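Local coordinates for extracellular solute-binding protein, family 7 (PDB 4PET) that probably delivers pyruvate or a related organic acid to a TRAP transporter, holding it in the periplasm with the help of a calcium ion, at residues G114-E119 / T150-G155; M173-F178 / G233-G238; G196-A201 / L210-P215. All blocks are in the same frame, centred on the assembly; numbering follows the deposited sequence.

Contact 1 (G114-E119 / T150-G155); sequences GMIASE and TGNQMG. With CA (calcium ion), chain E; PYR (pyruvic acid), chain D.
The backbones come closest where Ala-117 enters its helix beside the turn at Gly-151, with Ala-117 CA 5.4 Å from Gly-151 CA. One residue on, the gap between Ile-116 CA and Asn-152 CA has opened to 6.6 Å. Ala-117 points its methyl at this turn, and its CB lies 4.4 Å from Gly-151 CA. Gly-151 offers only a bare main chain, at a positive phi of 71°, so no side chain stands between helix and loop. Beside this pair, Ile-116 CG2 meets Asn-152 ND2 at 3.9 Å. The branch that touches is the short one. The longer CG1 arm has chi1 62° and leads away from the loop. The amide of Asn-152 uses ND2 elsewhere, in a hydrogen bond to Asp-347 of the second subunit.

Ile-116 is the N-cap of helix 117-126. Its N donates to Glu-119 OE2 at 3.1 Å, a bond from the N-cap backbone to a side chain three residues on. The donor comes from the anti side, 35° out of the carboxylate plane. Arg-340 also holds OE2 in a salt bridge, and Thr-343 binds OE1. In the loop, Thr-150 OG1 donates to Gly-151 O at 3.0 Å. Gln-153, just beyond, belongs to the calcium and pyruvate site.

No hydrogen bond joins the two segments. Asn-152 ND2 turns to the partner subunit and the Glu-119 carboxylate to helix 323-353. The contact is therefore light van der Waals packing. It sets the start of a helix near the subunit interface against the loop that leads to a calcium ligand.

Contact 2 (M173-F178 / G233-G238); sequences MRIPGF and GWHEPG. With CA (calcium ion), chain E; PYR (pyruvic acid), chain D.
Pro-176 and Glu-236 meet beside the calcium ion, with Pro-176 CG 3.9 Å from Glu-236 OE2. The two side chains cross at about a right angle. Glu-236 OE2 binds calcium at 2.4 Å. A water links the same two residues. It donates to Pro-176 O at 2.8 Å and to Glu-236 OE2 at 2.9 Å. OE2 thus serves the metal and the water, while Thr-239 and Tyr-96 hold OE1, which should limit the rotation of the carboxylate. On the other segment, Arg-174 grips the pyruvate carboxylate with two nearly straight hydrogen bonds. Arg-174 NH1 reaches pyruvate O at 2.7 Å and NH2 reaches OXT at 2.9 Å. A bend at chi2 (-91°) turns the guanidinium to the ligand, where NE donates to Ile-193 O and NH1 also to Glu-211 O.

Further out, Ile-175 CD1 comes obliquely to the imidazole, 4.1 Å from His-235 ND1. CG1 stands anti to the backbone N (chi1 -175°) and the arm runs on extended, which carries CD1 to the histidine. His-235 NE2 bonds to Met-154 O. One face of the Trp-234 ring is covered by His-235 CB.

A paired arginine-carboxylate grip is the hallmark of TRAP solute-binding proteins of the DctP family. Here it is completed by a calcium ion that also binds the ligand.

Contact 3 (G196-A201 / L210-P215); sequences GELYTA and LEWVGP. With CA (calcium ion), chain E; PYR (pyruvic acid), chain D.
This is an apolar contact between the first turn of helix 198-204 and the end of strand 209-210 with the loop after it, where Leu-198 packs on Leu-210 and Trp-212. Leu-198 CB lies 4.0 Å from Leu-210 CD2. Leu-198 CD1 reaches the six-membered ring of the indole, 3.9 Å from Trp-212 CE3, and comes in obliquely. Leu-198 and Trp-212 cross at about a right angle.

The same indole also packs against the pyruvate. Trp-212 has CG anti to N (chi1 174°), which swings the ring toward the helix and the pyruvate. The pyruvate methyl lies over one face of the ring, and Val-213 CG2 covers part of the same face. Trp-212 CZ3 is 3.4 Å from pyruvate OXT. The backbone here serves the metal: Trp-212 O binds calcium at 2.4 Å. Glu-211 points away from the helix and adds both carboxylate oxygens, OE1 at 2.5 Å and OE2 at 2.4 Å. Its chain folds back at chi2 (79°) to present both.

Leu-198, Leu-210 and Trp-212 all also touch Arg-174 of strand 172-174. Strand 209-210 runs parallel to that strand on one side and antiparallel to strand 156-158 on the other.

All three contacts are buried and none is a surface contact, but their chemistry differs. Contact 3 lies farthest from the chain centre and is apolar. Contact 2 mixes weak direct packing with a bridging water and the metal site. Contact 1 is the thinnest and, like contact 2, borders the second subunit. Both segments of contact 3 lie in the chain between the two halves of contact 2. Arg-174 NH1 and Glu-211 OE1 form a salt bridge of 3.1 Å between contacts 2 and 3. Probable backbone hydrogen bonds tie Gln-153 to Glu-236 and Met-154 to Val-213. Gln-153, Glu-211, Trp-212 and Glu-236, one or two from each contact, share one calcium ion with pyruvate.

Contact 1 (G114-E119 / T150-G155)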
loop_
_atom_site.group_PDB
_atom_site.type_symbol
_atom_site.label_atom_id
_atom_site.label_comp_id
_atom_site.label_asym_id
_atom_site.label_seq_id
_atom_site.Cartn_x
_atom_site.Cartn_y
_atom_site.Cartn_z
ATOM N N GLY A 114 5.734 -15.509 2.928
ATOM C CA GLY A 114 6.126 -14.594 1.863
ATOM C C GLY A 114 6.003 -13.117 2.177
ATOM O O GLY A 114 6.240 -12.663 3.318
HETATM N N MSE A 115 5.661 -12.346 1.153
HETATM C CA MSE A 115 5.715 -10.888 1.257
HETATM C C MSE A 115 4.460 -10.312 1.849
HETATM O O MSE A 115 3.370 -10.871 1.670
HETATM C CB MSE A 115 5.952 -10.265 -0.116
HETATM C CG MSE A 115 7.409 -10.301 -0.474
HETATM SE SE MSE A 115 7.769 -9.642 -2.263
HETATM C CE MSE A 115 7.194 -11.176 -3.250
ATOM N N ILE A 116 4.615 -9.208 2.576
ATOM C CA ILE A 116 3.450 -8.425 2.999
ATOM C C ILE A 116 2.960 -7.623 1.829
ATOM O O ILE A 116 3.598 -7.619 0.759
ATOM C CB ILE A 116 3.751 -7.530 4.195
ATOM C CG1 ILE A 116 4.836 -6.499 3.878
ATOM C CG2 ILE A 116 4.203 -8.403 5.343
ATOM C CD1 ILE A 116 5.113 -5.543 5.061
ATOM N N ALA A 117 1.844 -6.926 2.013
ATOM C CA ALA A 117 1.164 -6.301 0.880
ATOM C C ALA A 117 2.017 -5.242 0.182
ATOM O O ALA A 117 2.083 -5.197 -1.050
ATOM C CB ALA A 117 -0.179 -5.712 1.306
ATOM N N SER A 118 2.659 -4.376 0.959
ATOM C CA SER A 118 3.380 -3.267 0.350
ATOM C C SER A 118 4.551 -3.816 -0.461
ATOM O O SER A 118 4.902 -3.283 -1.505
ATOM C CB SER A 118 3.877 -2.319 1.421
ATOM O OG SER A 118 4.803 -3.002 2.256
ATOM N N GLU A 119 5.139 -4.897 0.020
ATOM C CA GLU A 119 6.223 -5.580 -0.703
ATOM C C GLU A 119 5.724 -6.221 -1.988
ATOM O O GLU A 119 6.364 -6.133 -3.045
ATOM C CB GLU A 119 6.849 -6.648 0.190
ATOM C CG GLU A 119 7.470 -6.074 1.464
ATOM C CD GLU A 119 8.023 -7.117 2.383
ATOM O OE1 GLU A 119 8.959 -6.799 3.142
ATOM O OE2 GLU A 119 7.510 -8.253 2.395
ATOM N N THR A 150 -5.855 -7.943 0.971
ATOM C CA THR A 150 -6.441 -7.986 2.304
ATOM C C THR A 150 -5.411 -7.587 3.368
ATOM O O THR A 150 -5.741 -7.348 4.536
ATOM C CB THR A 150 -6.955 -9.410 2.617
ATOM O OG1 THR A 150 -5.872 -10.353 2.603
ATOM C CG2 THR A 150 -8.013 -9.841 1.578
ATOM N N GLY A 151 -4.154 -7.519 2.989
ATOM C CA GLY A 151 -3.110 -7.488 3.998
ATOM C C GLY A 151 -2.969 -8.854 4.681
ATOM O O GLY A 151 -3.409 -9.869 4.167
ATOM N N ASN A 152 -2.290 -8.875 5.822
ATOM C CA ASN A 152 -1.862 -10.123 6.439
ATOM C C ASN A 152 -3.085 -10.812 7.062
ATOM O O ASN A 152 -3.897 -10.172 7.749
ATOM C CB ASN A 152 -0.840 -9.796 7.547
ATOM C CG ASN A 152 0.300 -10.783 7.590
ATOM O OD1 ASN A 152 0.086 -11.980 7.735
ATOM N ND2 ASN A 152 1.525 -10.285 7.424
ATOM N N GLN A 153 -3.258 -12.103 6.819
ATOM C CA GLN A 153 -4.498 -12.753 7.259
ATOM C C GLN A 153 -4.297 -13.517 8.557
ATOM O O GLN A 153 -3.182 -13.930 8.876
ATOM C CB GLN A 153 -5.033 -13.689 6.163
ATOM C CG GLN A 153 -5.367 -12.953 4.878
ATOM C CD GLN A 153 -6.110 -13.776 3.882
ATOM O OE1 GLN A 153 -6.230 -15.008 4.037
ATOM N NE2 GLN A 153 -6.680 -13.110 2.876
HETATM N N MSE A 154 -5.390 -13.708 9.303
HETATM C CA MSE A 154 -5.350 -14.461 10.547
HETATM C C MSE A 154 -5.260 -15.953 10.221
HETATM O O MSE A 154 -5.618 -16.371 9.110
HETATM C CB MSE A 154 -6.591 -14.136 11.419
HETATM C CG MSE A 154 -6.653 -12.666 11.858
HETATM SE SE MSE A 154 -5.329 -12.317 13.208
HETATM C CE MSE A 154 -6.127 -13.412 14.596
ATOM N N GLY A 155 -4.750 -16.741 11.171
ATOM C CA GLY A 155 -4.552 -18.173 11.008
ATOM C C GLY A 155 -5.852 -18.960 10.899
ATOM O O GLY A 155 -5.875 -20.083 10.354
HETATM CA CA CA E . -7.563 -16.802 3.323
HETATM C C PYR D . -9.534 -16.907 0.708
HETATM O O PYR D . -9.143 -17.682 1.684
HETATM O OXT PYR D . -10.281 -17.457 -0.205
HETATM C CA PYR D . -9.231 -15.528 0.706
HETATM O O3 PYR D . -8.322 -15.032 1.506
HETATM C CB PYR D . -9.979 -14.571 -0.171
#

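Contact 2 (M173-F178 / G233-G238)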
loop_
_atom_site.group_PDB
_atom_site.type_symbol
_atom_site.label_atom_id
_atom_site.label_comp_id
_atom_site.label_asym_id
_atom_site.label_seq_id
_atom_site.Cartn_x
_atom_site.Cartn_y
_atom_site.Cartn_z
HETATM N N MSE A 173 -9.774 -28.917 7.302
HETATM C CA MSE A 173 -9.724 -27.468 7.384
HETATM C C MSE A 173 -9.935 -26.801 6.034
HETATM O O MSE A 173 -9.295 -27.164 5.052
HETATM C CB MSE A 173 -8.365 -27.018 7.959
HETATM C CG MSE A 173 -8.197 -25.529 8.020
HETATM SE SE MSE A 173 -6.523 -24.936 8.845
HETATM C CE MSE A 173 -6.988 -23.058 8.912
ATOM N N ARG A 174 -10.828 -25.813 5.981
ATOM C CA ARG A 174 -10.899 -24.970 4.800
ATOM C C ARG A 174 -9.745 -23.973 4.783
ATOM O O ARG A 174 -9.658 -23.074 5.639
ATOM C CB ARG A 174 -12.235 -24.244 4.706
ATOM C CG ARG A 174 -12.433 -23.529 3.425
ATOM C CD ARG A 174 -11.937 -22.086 3.487
ATOM N NE ARG A 174 -11.966 -21.496 2.164
ATOM C CZ ARG A 174 -11.362 -20.374 1.801
ATOM N NH1 ARG A 174 -10.672 -19.661 2.667
ATOM N NH2 ARG A 174 -11.443 -19.969 0.547
ATOM N N ILE A 175 -8.850 -24.160 3.815
ATOM C CA ILE A 175 -7.686 -23.306 3.629
ATOM C C ILE A 175 -7.189 -23.507 2.185
ATOM O O ILE A 175 -6.921 -24.629 1.782
ATOM C CB ILE A 175 -6.586 -23.636 4.652
ATOM C CG1 ILE A 175 -5.403 -22.659 4.545
ATOM C CG2 ILE A 175 -6.170 -25.144 4.567
ATOM C CD1 ILE A 175 -4.401 -22.817 5.669
ATOM N N PRO A 176 -7.101 -22.417 1.405
ATOM C CA PRO A 176 -6.690 -22.510 -0.003
ATOM C C PRO A 176 -5.181 -22.411 -0.235
ATOM O O PRO A 176 -4.357 -22.284 0.707
ATOM C CB PRO A 176 -7.390 -21.314 -0.630
ATOM C CG PRO A 176 -7.351 -20.248 0.500
ATOM C CD PRO A 176 -7.393 -21.017 1.795
ATOM N N GLY A 177 -4.824 -22.474 -1.516
ATOM C CA GLY A 177 -3.502 -22.127 -1.958
ATOM C C GLY A 177 -2.438 -23.035 -1.417
ATOM O O GLY A 177 -2.665 -24.215 -1.040
ATOM N N PHE A 178 -1.247 -22.469 -1.369
ATOM C CA PHE A 178 -0.076 -23.239 -1.047
ATOM C C PHE A 178 -0.080 -23.709 0.415
ATOM O O PHE A 178 0.450 -24.787 0.717
ATOM C CB PHE A 178 1.192 -22.443 -1.355
ATOM C CG PHE A 178 2.407 -23.317 -1.466
ATOM C CD1 PHE A 178 2.572 -24.158 -2.552
ATOM C CD2 PHE A 178 3.362 -23.328 -0.481
ATOM C CE1 PHE A 178 3.692 -24.984 -2.650
ATOM C CE2 PHE A 178 4.476 -24.132 -0.581
ATOM C CZ PHE A 178 4.634 -24.971 -1.649
ATOM N N GLY A 233 -1.603 -15.443 12.096
ATOM C CA GLY A 233 -1.212 -15.890 10.757
ATOM C C GLY A 233 0.253 -16.266 10.483
ATOM O O GLY A 233 1.077 -16.394 11.396
ATOM N N TRP A 234 0.561 -16.450 9.194
ATOM C CA TRP A 234 1.789 -17.103 8.711
ATOM C C TRP A 234 1.636 -17.512 7.242
ATOM O O TRP A 234 2.574 -17.460 6.465
ATOM C CB TRP A 234 2.154 -18.348 9.546
ATOM C CG TRP A 234 1.114 -19.465 9.507
ATOM C CD1 TRP A 234 0.057 -19.631 10.353
ATOM C CD2 TRP A 234 1.028 -20.534 8.547
ATOM N NE1 TRP A 234 -0.667 -20.761 9.999
ATOM C CE2 TRP A 234 -0.100 -21.319 8.884
ATOM C CE3 TRP A 234 1.797 -20.907 7.440
ATOM C CZ2 TRP A 234 -0.470 -22.470 8.162
ATOM C CZ3 TRP A 234 1.427 -22.071 6.727
ATOM C CH2 TRP A 234 0.290 -22.820 7.096
ATOM N N HIS A 235 0.413 -17.865 6.869
ATOM C CA HIS A 235 0.098 -18.577 5.621
ATOM C C HIS A 235 -0.303 -17.644 4.481
ATOM O O HIS A 235 -0.111 -17.970 3.292
ATOM C CB HIS A 235 -1.074 -19.512 5.887
ATOM C CG HIS A 235 -2.300 -18.777 6.308
ATOM N ND1 HIS A 235 -3.463 -18.799 5.580
ATOM C CD2 HIS A 235 -2.520 -17.935 7.349
ATOM C CE1 HIS A 235 -4.355 -18.012 6.157
ATOM N NE2 HIS A 235 -3.809 -17.482 7.232
ATOM N N GLU A 236 -0.882 -16.493 4.837
ATOM C CA GLU A 236 -1.303 -15.515 3.837
ATOM C C GLU A 236 -0.929 -14.088 4.232
ATOM O O GLU A 236 -1.779 -13.299 4.660
ATOM C CB GLU A 236 -2.806 -15.618 3.567
ATOM C CG GLU A 236 -3.231 -16.923 2.888
ATOM C CD GLU A 236 -4.673 -16.887 2.387
ATOM O OE1 GLU A 236 -5.004 -15.977 1.600
ATOM O OE2 GLU A 236 -5.468 -17.751 2.783
ATOM N N PRO A 237 0.357 -13.737 4.079
ATOM C CA PRO A 237 0.842 -12.418 4.556
ATOM C C PRO A 237 0.370 -11.219 3.763
ATOM O O PRO A 237 0.417 -10.097 4.284
ATOM C CB PRO A 237 2.362 -12.523 4.414
ATOM C CG PRO A 237 2.562 -13.581 3.316
ATOM C CD PRO A 237 1.448 -14.587 3.584
ATOM N N GLY A 238 -0.059 -11.454 2.521
ATOM C CA GLY A 238 -0.334 -10.388 1.581
ATOM C C GLY A 238 -1.206 -10.859 0.422
ATOM O O GLY A 238 -0.830 -10.777 -0.743
HETATM CA CA CA E . -7.563 -16.802 3.323
HETATM C C PYR D . -9.534 -16.907 0.708
HETATM O O PYR D . -9.143 -17.682 1.684
HETATM O OXT PYR D . -10.281 -17.457 -0.205
HETATM C CA PYR D . -9.231 -15.528 0.706
HETATM O O3 PYR D . -8.322 -15.032 1.506
HETATM C CB PYR D . -9.979 -14.571 -0.171
HETATM O O HOH W 1 -3.823 -20.096 2.302
#

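Contact 3 (G196-A201 / L210-P215)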
loop_
_atom_site.group_PDB
_atom_site.type_symbol
_atom_site.label_atom_id
_atom_site.label_comp_id
_atom_site.label_asym_id
_atom_site.label_seq_id
_atom_site.Cartn_x
_atom_site.Cartn_y
_atom_site.Cartn_z
ATOM N N GLY A 196 -19.815 -18.671 0.969
ATOM C CA GLY A 196 -21.211 -18.850 1.339
ATOM C C GLY A 196 -21.497 -20.172 2.053
ATOM O O GLY A 196 -22.510 -20.315 2.712
ATOM N N GLU A 197 -20.593 -21.135 1.946
ATOM C CA GLU A 197 -20.818 -22.458 2.523
ATOM C C GLU A 197 -19.948 -22.739 3.770
ATOM O O GLU A 197 -20.026 -23.815 4.367
ATOM C CB GLU A 197 -20.561 -23.517 1.437
ATOM C CG GLU A 197 -21.563 -23.444 0.283
ATOM C CD GLU A 197 -21.286 -24.445 -0.838
ATOM O OE1 GLU A 197 -20.852 -25.585 -0.551
ATOM O OE2 GLU A 197 -21.510 -24.082 -2.014
ATOM N N LEU A 198 -19.125 -21.768 4.168
ATOM C CA LEU A 198 -18.144 -22.012 5.208
ATOM C C LEU A 198 -18.802 -22.262 6.575
ATOM O O LEU A 198 -18.430 -23.193 7.279
ATOM C CB LEU A 198 -17.182 -20.837 5.326
ATOM C CG LEU A 198 -16.216 -20.617 4.166
ATOM C CD1 LEU A 198 -15.223 -19.530 4.544
ATOM C CD2 LEU A 198 -15.505 -21.911 3.800
ATOM N N TYR A 199 -19.778 -21.438 6.951
ATOM C CA TYR A 199 -20.383 -21.582 8.280
ATOM C C TYR A 199 -21.111 -22.925 8.419
ATOM O O TYR A 199 -20.933 -23.645 9.387
ATOM C CB TYR A 199 -21.355 -20.448 8.582
ATOM C CG TYR A 199 -21.928 -20.539 9.977
ATOM C CD1 TYR A 199 -21.311 -19.896 11.025
ATOM C CD2 TYR A 199 -23.066 -21.268 10.240
ATOM C CE1 TYR A 199 -21.809 -19.973 12.304
ATOM C CE2 TYR A 199 -23.595 -21.351 11.539
ATOM C CZ TYR A 199 -22.956 -20.701 12.564
ATOM O OH TYR A 199 -23.438 -20.751 13.861
ATOM N N THR A 200 -21.952 -23.242 7.458
ATOM C CA THR A 200 -22.647 -24.501 7.493
ATOM C C THR A 200 -21.697 -25.692 7.599
ATOM O O THR A 200 -21.943 -26.607 8.392
ATOM C CB THR A 200 -23.553 -24.654 6.286
ATOM O OG1 THR A 200 -24.562 -23.645 6.335
ATOM C CG2 THR A 200 -24.219 -26.008 6.307
ATOM N N ALA A 201 -20.616 -25.685 6.822
ATOM C CA ALA A 201 -19.671 -26.793 6.848
ATOM C C ALA A 201 -19.011 -26.931 8.235
ATOM O O ALA A 201 -18.809 -28.042 8.756
ATOM C CB ALA A 201 -18.606 -26.630 5.730
ATOM N N LEU A 210 -11.280 -23.465 9.893
ATOM C CA LEU A 210 -11.218 -22.785 8.616
ATOM C C LEU A 210 -10.458 -21.506 8.800
ATOM O O LEU A 210 -10.316 -21.004 9.926
ATOM C CB LEU A 210 -12.622 -22.482 8.069
ATOM C CG LEU A 210 -13.552 -21.553 8.871
ATOM C CD1 LEU A 210 -13.249 -20.070 8.635
ATOM C CD2 LEU A 210 -14.973 -21.866 8.479
ATOM N N GLU A 211 -9.988 -20.963 7.694
ATOM C CA GLU A 211 -9.538 -19.589 7.699
ATOM C C GLU A 211 -10.281 -18.888 6.582
ATOM O O GLU A 211 -10.723 -19.519 5.600
ATOM C CB GLU A 211 -8.008 -19.507 7.599
ATOM C CG GLU A 211 -7.387 -19.918 6.290
ATOM C CD GLU A 211 -7.503 -18.805 5.249
ATOM O OE1 GLU A 211 -8.022 -19.062 4.153
ATOM O OE2 GLU A 211 -7.102 -17.656 5.543
ATOM N N TRP A 212 -10.484 -17.591 6.744
ATOM C CA TRP A 212 -11.069 -16.806 5.674
ATOM C C TRP A 212 -10.158 -15.605 5.392
ATOM O O TRP A 212 -9.288 -15.722 4.529
ATOM C CB TRP A 212 -12.528 -16.441 5.957
ATOM C CG TRP A 212 -13.100 -15.524 4.958
ATOM C CD1 TRP A 212 -13.554 -14.254 5.178
ATOM C CD2 TRP A 212 -13.239 -15.762 3.562
ATOM N NE1 TRP A 212 -13.966 -13.689 4.006
ATOM C CE2 TRP A 212 -13.782 -14.594 2.989
ATOM C CE3 TRP A 212 -12.962 -16.857 2.730
ATOM C CZ2 TRP A 212 -14.077 -14.491 1.637
ATOM C CZ3 TRP A 212 -13.241 -16.750 1.388
ATOM C CH2 TRP A 212 -13.786 -15.572 0.845
ATOM N N VAL A 213 -10.308 -14.502 6.134
ATOM C CA VAL A 213 -9.444 -13.337 5.937
ATOM C C VAL A 213 -8.861 -12.772 7.226
ATOM O O VAL A 213 -7.639 -12.710 7.416
ATOM C CB VAL A 213 -10.187 -12.217 5.178
ATOM C CG1 VAL A 213 -9.321 -10.950 5.136
ATOM C CG2 VAL A 213 -10.544 -12.696 3.751
ATOM N N GLY A 214 -9.747 -12.363 8.120
ATOM C CA GLY A 214 -9.339 -11.616 9.289
ATOM C C GLY A 214 -10.492 -10.787 9.804
ATOM O O GLY A 214 -11.644 -10.968 9.397
ATOM N N PRO A 215 -10.186 -9.857 10.711
ATOM C CA PRO A 215 -11.216 -9.047 11.366
ATOM C C PRO A 215 -12.028 -8.220 10.388
ATOM O O PRO A 215 -13.169 -7.847 10.688
ATOM C CB PRO A 215 -10.407 -8.130 12.288
ATOM C CG PRO A 215 -9.146 -8.790 12.505
ATOM C CD PRO A 215 -8.852 -9.635 11.282
HETATM CA CA CA E . -7.563 -16.802 3.323
HETATM C C PYR D . -9.534 -16.907 0.708
HETATM O O PYR D . -9.143 -17.682 1.684
HETATM O OXT PYR D . -10.281 -17.457 -0.205
HETATM C CA PYR D . -9.231 -15.528 0.706
HETATM O O3 PYR D . -8.322 -15.032 1.506
HETATM C CB PYR D . -9.979 -14.571 -0.171
#